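Local coordinates for putative sugar ABC transporter (Yersinia enterocolitica subsp. enterocolitica 8081, PDB 5ULB), which probably binds methylthioribose or a related sugar in the periplasm as the substrate-binding component of an ABC transporter, at residues A4-H16 with N324-G336. Sequence-based numbering, arbitrary orientation.
Sequences ATVAPIPDAIAKH and NSPWFATLAAKNG
The hydroxyl of T330 is gripped twice where the two ends of a periplasmic binding protein meet: T330 OG1 donates to A7 O over 2.7 Å and accepts from a water that in turn accepts a hydrogen bond from A7 N. The bond meets A7 O at a C=O...OG1 angle of 141°, in the carbonyl plane and on a lone pair, and the water closes a small ring, so both polar groups of one residue in the extended N-terminal arm are read by a single side chain of the C-terminal helix 327-335. The case illustrates how chain termini can be joined by one polar fixture beside an apolar seam. A chi1 of -49° sets T330 OG1 beside its backbone N and leaves CG2 on the far side from that N, where it packs between V6 CG1, 3.6 Å away, and I9 CG1. I9 CD1 reaches further, to L331 CD2 at 3.8 Å and the aliphatic CD of K334. Farther along, P10, the N-cap of helix 11-14, sets the CD-CG edge of its ring over one face of the W327 indole, the two side chains crossing at about a right angle, a CH-pi contact with CD 3.5 Å from the five-membered ring centroid and 21° off the normal. S325 and F328 back the opposite face, while W327 NE1 is bonded to E280, just past helix 262-278, whose A278 touches both P10 and W327. From helix 11-14, I13 completes the seam, its CD1 meeting W327 CZ3 at 3.6 Å.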
ATOM      1  N   ALA A   4      -7.055 -34.938  -6.248  1.00 49.83           N
ATOM      2  CA  ALA A   4      -7.965 -36.084  -5.952  1.00 63.25           C
ATOM      3  C   ALA A   4      -8.193 -36.185  -4.432  1.00 64.94           C
ATOM      4  O   ALA A   4      -9.318 -36.389  -4.058  1.00 99.41           O
ATOM      5  CB  ALA A   4      -7.443 -37.417  -6.574  1.00 63.83           C
ATOM      6  N   THR A   5      -7.144 -36.064  -3.594  1.00 50.76           N
ATOM      7  CA  THR A   5      -7.284 -36.216  -2.137  1.00 42.05           C
ATOM      8  C   THR A   5      -6.995 -34.860  -1.477  1.00 31.90           C
ATOM      9  O   THR A   5      -6.320 -33.951  -2.016  1.00 35.20           O
ATOM     10  CB  THR A   5      -6.342 -37.275  -1.510  1.00 36.45           C
ATOM     11  OG1 THR A   5      -4.999 -37.026  -1.891  1.00 45.31           O
ATOM     12  CG2 THR A   5      -6.565 -38.685  -1.994  1.00 39.23           C
ATOM     13  N   VAL A   6      -7.460 -34.713  -0.278  1.00 28.98           N
ATOM     14  CA  VAL A   6      -7.399 -33.441   0.491  1.00 29.24           C
ATOM     15  C   VAL A   6      -6.150 -33.284   1.336  1.00 25.44           C
ATOM     16  O   VAL A   6      -5.740 -34.204   1.992  1.00 25.64           O
ATOM     17  CB  VAL A   6      -8.691 -33.449   1.325  1.00 40.22           C
ATOM     18  CG1 VAL A   6      -8.591 -32.727   2.658  1.00 38.33           C
ATOM     19  CG2 VAL A   6      -9.870 -33.057   0.437  1.00 46.49           C
ATOM     20  N   ALA A   7      -5.516 -32.121   1.236  1.00 21.38           N
ATOM     21  CA  ALA A   7      -4.355 -31.867   2.024  1.00 19.08           C
ATOM     22  C   ALA A   7      -4.725 -31.698   3.482  1.00 18.35           C
ATOM     23  O   ALA A   7      -5.518 -30.833   3.771  1.00 19.04           O
ATOM     24  CB  ALA A   7      -3.619 -30.611   1.478  1.00 21.64           C
ATOM     25  N   PRO A   8      -4.138 -32.413   4.404  1.00 18.76           N
ATOM     26  CA  PRO A   8      -4.527 -32.318   5.790  1.00 19.75           C
ATOM     27  C   PRO A   8      -4.170 -30.986   6.387  1.00 19.71           C
ATOM     28  O   PRO A   8      -3.131 -30.343   6.072  1.00 19.94           O
ATOM     29  CB  PRO A   8      -3.671 -33.361   6.478  1.00 24.96           C
ATOM     30  CG  PRO A   8      -3.384 -34.329   5.448  1.00 31.66           C
ATOM     31  CD  PRO A   8      -3.177 -33.498   4.241  1.00 24.40           C
ATOM     32  N   ILE A   9      -5.060 -30.495   7.249  1.00 20.21           N
ATOM     33  CA  ILE A   9      -4.779 -29.290   8.048  1.00 21.50           C
ATOM     34  C   ILE A   9      -3.589 -29.539   8.972  1.00 18.18           C
ATOM     35  O   ILE A   9      -3.654 -30.530   9.700  1.00 21.58           O
ATOM     36  CB  ILE A   9      -6.076 -28.825   8.737  1.00 23.87           C
ATOM     37  CG1 ILE A   9      -7.139 -28.440   7.684  1.00 25.98           C
ATOM     38  CG2 ILE A   9      -5.785 -27.629   9.689  1.00 25.66           C
ATOM     39  CD1 ILE A   9      -8.530 -28.418   8.255  1.00 34.74           C
ATOM     40  N   PRO A  10      -2.571 -28.648   8.974  1.00 19.14           N
ATOM     41  CA  PRO A  10      -1.429 -28.846   9.926  1.00 19.98           C
ATOM     42  C   PRO A  10      -1.884 -28.947  11.359  1.00 20.71           C
ATOM     43  O   PRO A  10      -2.823 -28.265  11.788  1.00 18.55           O
ATOM     44  CB  PRO A  10      -0.644 -27.557   9.725  1.00 22.12           C
ATOM     45  CG  PRO A  10      -0.919 -27.249   8.334  1.00 25.01           C
ATOM     46  CD  PRO A  10      -2.352 -27.518   8.104  1.00 22.39           C
ATOM     47  N   ASP A  11      -1.215 -29.781  12.117  1.00 20.01           N
ATOM     48  CA  ASP A  11      -1.579 -30.048  13.460  1.00 19.30           C
ATOM     49  C   ASP A  11      -1.727 -28.819  14.336  1.00 20.32           C
ATOM     50  O   ASP A  11      -2.633 -28.816  15.173  1.00 21.11           O
ATOM     51  CB  ASP A  11      -0.524 -30.986  14.045  1.00 24.81           C
ATOM     52  CG  ASP A  11      -0.771 -31.358  15.487  1.00 29.87           C
ATOM     53  OD1 ASP A  11      -1.793 -32.075  15.704  1.00 37.47           O
ATOM     54  OD2 ASP A  11       0.089 -30.970  16.339  1.00 37.96           O
ATOM     55  N   ALA A  12      -0.812 -27.849  14.261  1.00 19.06           N
ATOM     56  CA  ALA A  12      -0.876 -26.741  15.181  1.00 22.31           C
ATOM     57  C   ALA A  12      -2.171 -25.963  14.957  1.00 22.97           C
ATOM     58  O   ALA A  12      -2.678 -25.366  15.894  1.00 23.85           O
ATOM     59  CB  ALA A  12       0.310 -25.807  15.015  1.00 24.19           C
ATOM     60  N   ILE A  13      -2.735 -25.972  13.732  1.00 21.27           N
ATOM     61  CA  ILE A  13      -4.049 -25.318  13.489  1.00 20.51           C
ATOM     62  C   ILE A  13      -5.177 -26.252  13.907  1.00 22.06           C
ATOM     63  O   ILE A  13      -6.085 -25.826  14.651  1.00 22.91           O
ATOM     64  CB  ILE A  13      -4.108 -24.853  12.054  1.00 21.08           C
ATOM     65  CG1 ILE A  13      -3.097 -23.642  11.895  1.00 22.82           C
ATOM     66  CG2 ILE A  13      -5.483 -24.382  11.629  1.00 21.02           C
ATOM     67  CD1 ILE A  13      -2.949 -23.196  10.479  1.00 26.32           C
ATOM     68  N   ALA A  14      -5.078 -27.546  13.564  1.00 21.29           N
ATOM     69  CA  ALA A  14      -6.109 -28.498  13.884  1.00 25.33           C
ATOM     70  C   ALA A  14      -6.367 -28.654  15.399  1.00 24.19           C
ATOM     71  O   ALA A  14      -7.520 -28.760  15.828  1.00 32.31           O
ATOM     72  CB  ALA A  14      -5.784 -29.834  13.232  1.00 29.46           C
ATOM     73  N   LYS A  15      -5.317 -28.561  16.208  1.00 22.46           N
ATOM     74  CA  LYS A  15      -5.398 -28.825  17.669  1.00 28.06           C
ATOM     75  C   LYS A  15      -5.663 -27.546  18.469  1.00 28.84           C
ATOM     76  O   LYS A  15      -5.873 -27.587  19.674  1.00 30.82           O
ATOM     77  CB  LYS A  15      -4.051 -29.425  18.117  1.00 32.85           C
ATOM     78  CG  LYS A  15      -2.948 -28.380  18.476  1.00 40.99           C
ATOM     79  CD  LYS A  15      -1.466 -28.863  18.589  1.00 42.31           C
ATOM     80  CE  LYS A  15      -1.198 -29.971  19.604  1.00 55.98           C
ATOM     81  NZ  LYS A  15       0.081 -30.696  19.258  1.00 56.57           N
ATOM     82  N   HIS A  16      -5.693 -26.403  17.822  1.00 22.76           N
ATOM     83  CA  HIS A  16      -5.863 -25.137  18.534  1.00 23.86           C
ATOM     84  C   HIS A  16      -7.179 -25.032  19.285  1.00 26.18           C
ATOM     85  O   HIS A  16      -8.185 -25.453  18.734  1.00 27.24           O
ATOM     86  CB  HIS A  16      -5.716 -24.006  17.518  1.00 24.42           C
ATOM     87  CG  HIS A  16      -5.555 -22.667  18.140  1.00 20.91           C
ATOM     88  ND1 HIS A  16      -6.616 -21.834  18.383  1.00 22.34           N
ATOM     89  CD2 HIS A  16      -4.474 -22.031  18.626  1.00 28.55           C
ATOM     90  CE1 HIS A  16      -6.190 -20.702  18.945  1.00 25.92           C
ATOM     91  NE2 HIS A  16      -4.882 -20.795  19.098  1.00 28.48           N
ATOM     92  N   ASN A 324       0.459 -19.909  -1.125  1.00 16.24           N
ATOM     93  CA  ASN A 324      -0.851 -20.548  -1.137  1.00 18.60           C
ATOM     94  C   ASN A 324      -0.721 -22.035  -0.843  1.00 18.27           C
ATOM     95  O   ASN A 324      -0.708 -22.846  -1.726  1.00 25.84           O
ATOM     96  CB  ASN A 324      -1.553 -20.311  -2.464  1.00 22.53           C
ATOM     97  CG  ASN A 324      -2.976 -20.126  -2.316  1.00 42.54           C
ATOM     98  OD1 ASN A 324      -3.718 -20.659  -3.095  1.00 64.05           O
ATOM     99  ND2 ASN A 324      -3.382 -19.398  -1.318  1.00 42.33           N
ATOM    100  N   SER A 325      -0.624 -22.432   0.421  1.00 18.23           N
ATOM    101  CA  SER A 325      -0.490 -23.794   0.767  1.00 16.67           C
ATOM    102  C   SER A 325      -1.740 -24.610   0.378  1.00 17.19           C
ATOM    103  O   SER A 325      -2.877 -24.091   0.408  1.00 18.50           O
ATOM    104  CB  SER A 325      -0.306 -23.874   2.292  1.00 20.06           C
ATOM    105  OG  SER A 325       0.902 -23.303   2.699  1.00 24.71           O
ATOM    106  N   PRO A 326      -1.528 -25.891   0.035  1.00 16.84           N
ATOM    107  CA  PRO A 326      -2.669 -26.669  -0.397  1.00 15.71           C
ATOM    108  C   PRO A 326      -3.745 -26.881   0.645  1.00 15.54           C
ATOM    109  O   PRO A 326      -4.921 -27.024   0.339  1.00 20.46           O
ATOM    110  CB  PRO A 326      -2.087 -28.004  -0.779  1.00 20.98           C
ATOM    111  CG  PRO A 326      -0.628 -27.904  -0.610  1.00 25.12           C
ATOM    112  CD  PRO A 326      -0.255 -26.597  -0.184  1.00 19.45           C
ATOM    113  N   TRP A 327      -3.372 -26.864   1.919  1.00 14.69           N
ATOM    114  CA  TRP A 327      -4.348 -27.017   3.013  1.00 15.92           C
ATOM    115  C   TRP A 327      -5.176 -25.754   3.189  1.00 14.71           C
ATOM    116  O   TRP A 327      -6.120 -25.772   3.988  1.00 17.19           O
ATOM    117  CB  TRP A 327      -3.684 -27.456   4.349  1.00 17.88           C
ATOM    118  CG  TRP A 327      -2.521 -26.720   4.746  1.00 17.30           C
ATOM    119  CD1 TRP A 327      -1.223 -27.054   4.432  1.00 18.34           C
ATOM    120  CD2 TRP A 327      -2.414 -25.499   5.497  1.00 15.54           C
ATOM    121  NE1 TRP A 327      -0.323 -26.120   4.869  1.00 18.27           N
ATOM    122  CE2 TRP A 327      -1.015 -25.173   5.577  1.00 17.68           C
ATOM    123  CE3 TRP A 327      -3.347 -24.681   6.127  1.00 18.04           C
ATOM    124  CZ2 TRP A 327      -0.539 -24.114   6.284  1.00 20.83           C
ATOM    125  CZ3 TRP A 327      -2.886 -23.559   6.855  1.00 20.34           C
ATOM    126  CH2 TRP A 327      -1.491 -23.294   6.949  1.00 18.10           C
ATOM    127  N   PHE A 328      -4.871 -24.620   2.540  1.00 13.60           N
ATOM    128  CA  PHE A 328      -5.798 -23.460   2.594  1.00 13.92           C
ATOM    129  C   PHE A 328      -7.139 -23.868   2.034  1.00 17.02           C
ATOM    130  O   PHE A 328      -8.156 -23.419   2.561  1.00 17.74           O
ATOM    131  CB  PHE A 328      -5.229 -22.273   1.860  1.00 13.53           C
ATOM    132  CG  PHE A 328      -4.027 -21.589   2.511  1.00 14.14           C
ATOM    133  CD1 PHE A 328      -3.527 -21.903   3.782  1.00 17.18           C
ATOM    134  CD2 PHE A 328      -3.415 -20.537   1.835  1.00 15.88           C
ATOM    135  CE1 PHE A 328      -2.437 -21.248   4.236  1.00 16.72           C
ATOM    136  CE2 PHE A 328      -2.306 -19.879   2.335  1.00 16.93           C
ATOM    137  CZ  PHE A 328      -1.805 -20.253   3.548  1.00 16.15           C
ATOM    138  N   ALA A 329      -7.169 -24.659   0.931  1.00 17.27           N
ATOM    139  CA  ALA A 329      -8.399 -25.128   0.386  1.00 18.39           C
ATOM    140  C   ALA A 329      -9.155 -25.986   1.381  1.00 17.88           C
ATOM    141  O   ALA A 329     -10.392 -25.958   1.468  1.00 21.76           O
ATOM    142  CB  ALA A 329      -8.211 -25.842  -0.938  1.00 21.48           C
ATOM    143  N   THR A 330      -8.445 -26.810   2.120  1.00 15.31           N
ATOM    144  CA  THR A 330      -9.091 -27.660   3.113  1.00 17.72           C
ATOM    145  C   THR A 330      -9.768 -26.795   4.150  1.00 20.47           C
ATOM    146  O   THR A 330     -10.865 -27.099   4.596  1.00 22.89           O
ATOM    147  CB  THR A 330      -8.011 -28.609   3.730  1.00 17.81           C
ATOM    148  OG1 THR A 330      -7.301 -29.191   2.629  1.00 19.26           O
ATOM    149  CG2 THR A 330      -8.659 -29.646   4.548  1.00 19.20           C
ATOM    150  N   LEU A 331      -9.028 -25.825   4.667  1.00 18.33           N
ATOM    151  CA  LEU A 331      -9.576 -24.863   5.653  1.00 20.64           C
ATOM    152  C   LEU A 331     -10.738 -24.123   5.122  1.00 22.18           C
ATOM    153  O   LEU A 331     -11.729 -23.960   5.862  1.00 24.74           O
ATOM    154  CB  LEU A 331      -8.566 -23.840   6.154  1.00 20.41           C
ATOM    155  CG  LEU A 331      -7.711 -24.381   7.190  1.00 20.29           C
ATOM    156  CD1 LEU A 331      -6.613 -23.365   7.497  1.00 17.86           C
ATOM    157  CD2 LEU A 331      -8.451 -24.643   8.461  1.00 22.37           C
ATOM    158  N   ALA A 332     -10.723 -23.734   3.860  1.00 20.61           N
ATOM    159  CA  ALA A 332     -11.828 -22.994   3.343  1.00 25.56           C
ATOM    160  C   ALA A 332     -13.100 -23.850   3.329  1.00 25.41           C
ATOM    161  O   ALA A 332     -14.171 -23.382   3.728  1.00 34.22           O
ATOM    162  CB  ALA A 332     -11.528 -22.446   1.963  1.00 25.01           C
ATOM    163  N   ALA A 333     -12.960 -25.160   3.014  1.00 23.93           N
ATOM    164  CA  ALA A 333     -14.076 -26.067   3.040  1.00 24.65           C
ATOM    165  C   ALA A 333     -14.562 -26.262   4.455  1.00 28.95           C
ATOM    166  O   ALA A 333     -15.794 -26.396   4.636  1.00 34.38           O
ATOM    167  CB  ALA A 333     -13.651 -27.396   2.391  1.00 27.68           C
ATOM    168  N   LYS A 334     -13.670 -26.377   5.438  1.00 29.73           N
ATOM    169  CA  LYS A 334     -13.952 -26.666   6.802  1.00 32.69           C
ATOM    170  C   LYS A 334     -14.646 -25.471   7.452  1.00 37.07           C
ATOM    171  O   LYS A 334     -15.313 -25.672   8.484  1.00 34.53           O
ATOM    172  CB  LYS A 334     -12.727 -27.172   7.567  1.00 36.66           C
ATOM    173  CG  LYS A 334     -12.906 -27.168   9.030  1.00 38.79           C
ATOM    174  CD  LYS A 334     -11.809 -27.803   9.819  1.00 48.74           C
ATOM    175  CE  LYS A 334     -12.260 -27.820  11.277  1.00 63.07           C
ATOM    176  NZ  LYS A 334     -11.084 -27.959  12.152  1.00 79.41           N
ATOM    177  N   ASN A 335     -14.658 -24.318   6.757  1.00 35.28           N
ATOM    178  CA  ASN A 335     -15.300 -23.079   7.160  1.00 39.28           C
ATOM    179  C   ASN A 335     -16.337 -22.622   6.150  1.00 55.14           C
ATOM    180  O   ASN A 335     -17.394 -22.483   6.519  1.00 64.12           O
ATOM    181  CB  ASN A 335     -14.204 -21.982   7.526  1.00 41.74           C
ATOM    182  CG  ASN A 335     -13.366 -22.426   8.722  1.00 40.42           C
ATOM    183  OD1 ASN A 335     -13.822 -22.316   9.864  1.00 37.44           O
ATOM    184  ND2 ASN A 335     -12.127 -22.922   8.483  1.00 35.70           N
ATOM    185  N   GLY A 336     -15.979 -22.446   4.882  1.00 67.59           N
ATOM    186  CA  GLY A 336     -16.829 -22.060   3.715  1.00 47.70           C
ATOM    187  C   GLY A 336     -16.048 -21.112   2.757  1.00 50.51           C
ATOM    188  O   GLY A 336     -14.933 -20.420   3.104  1.00 52.30           O
TER
HETATM  189  O   HOH W   1      -7.088 -30.039   0.122  1.00 47.78           O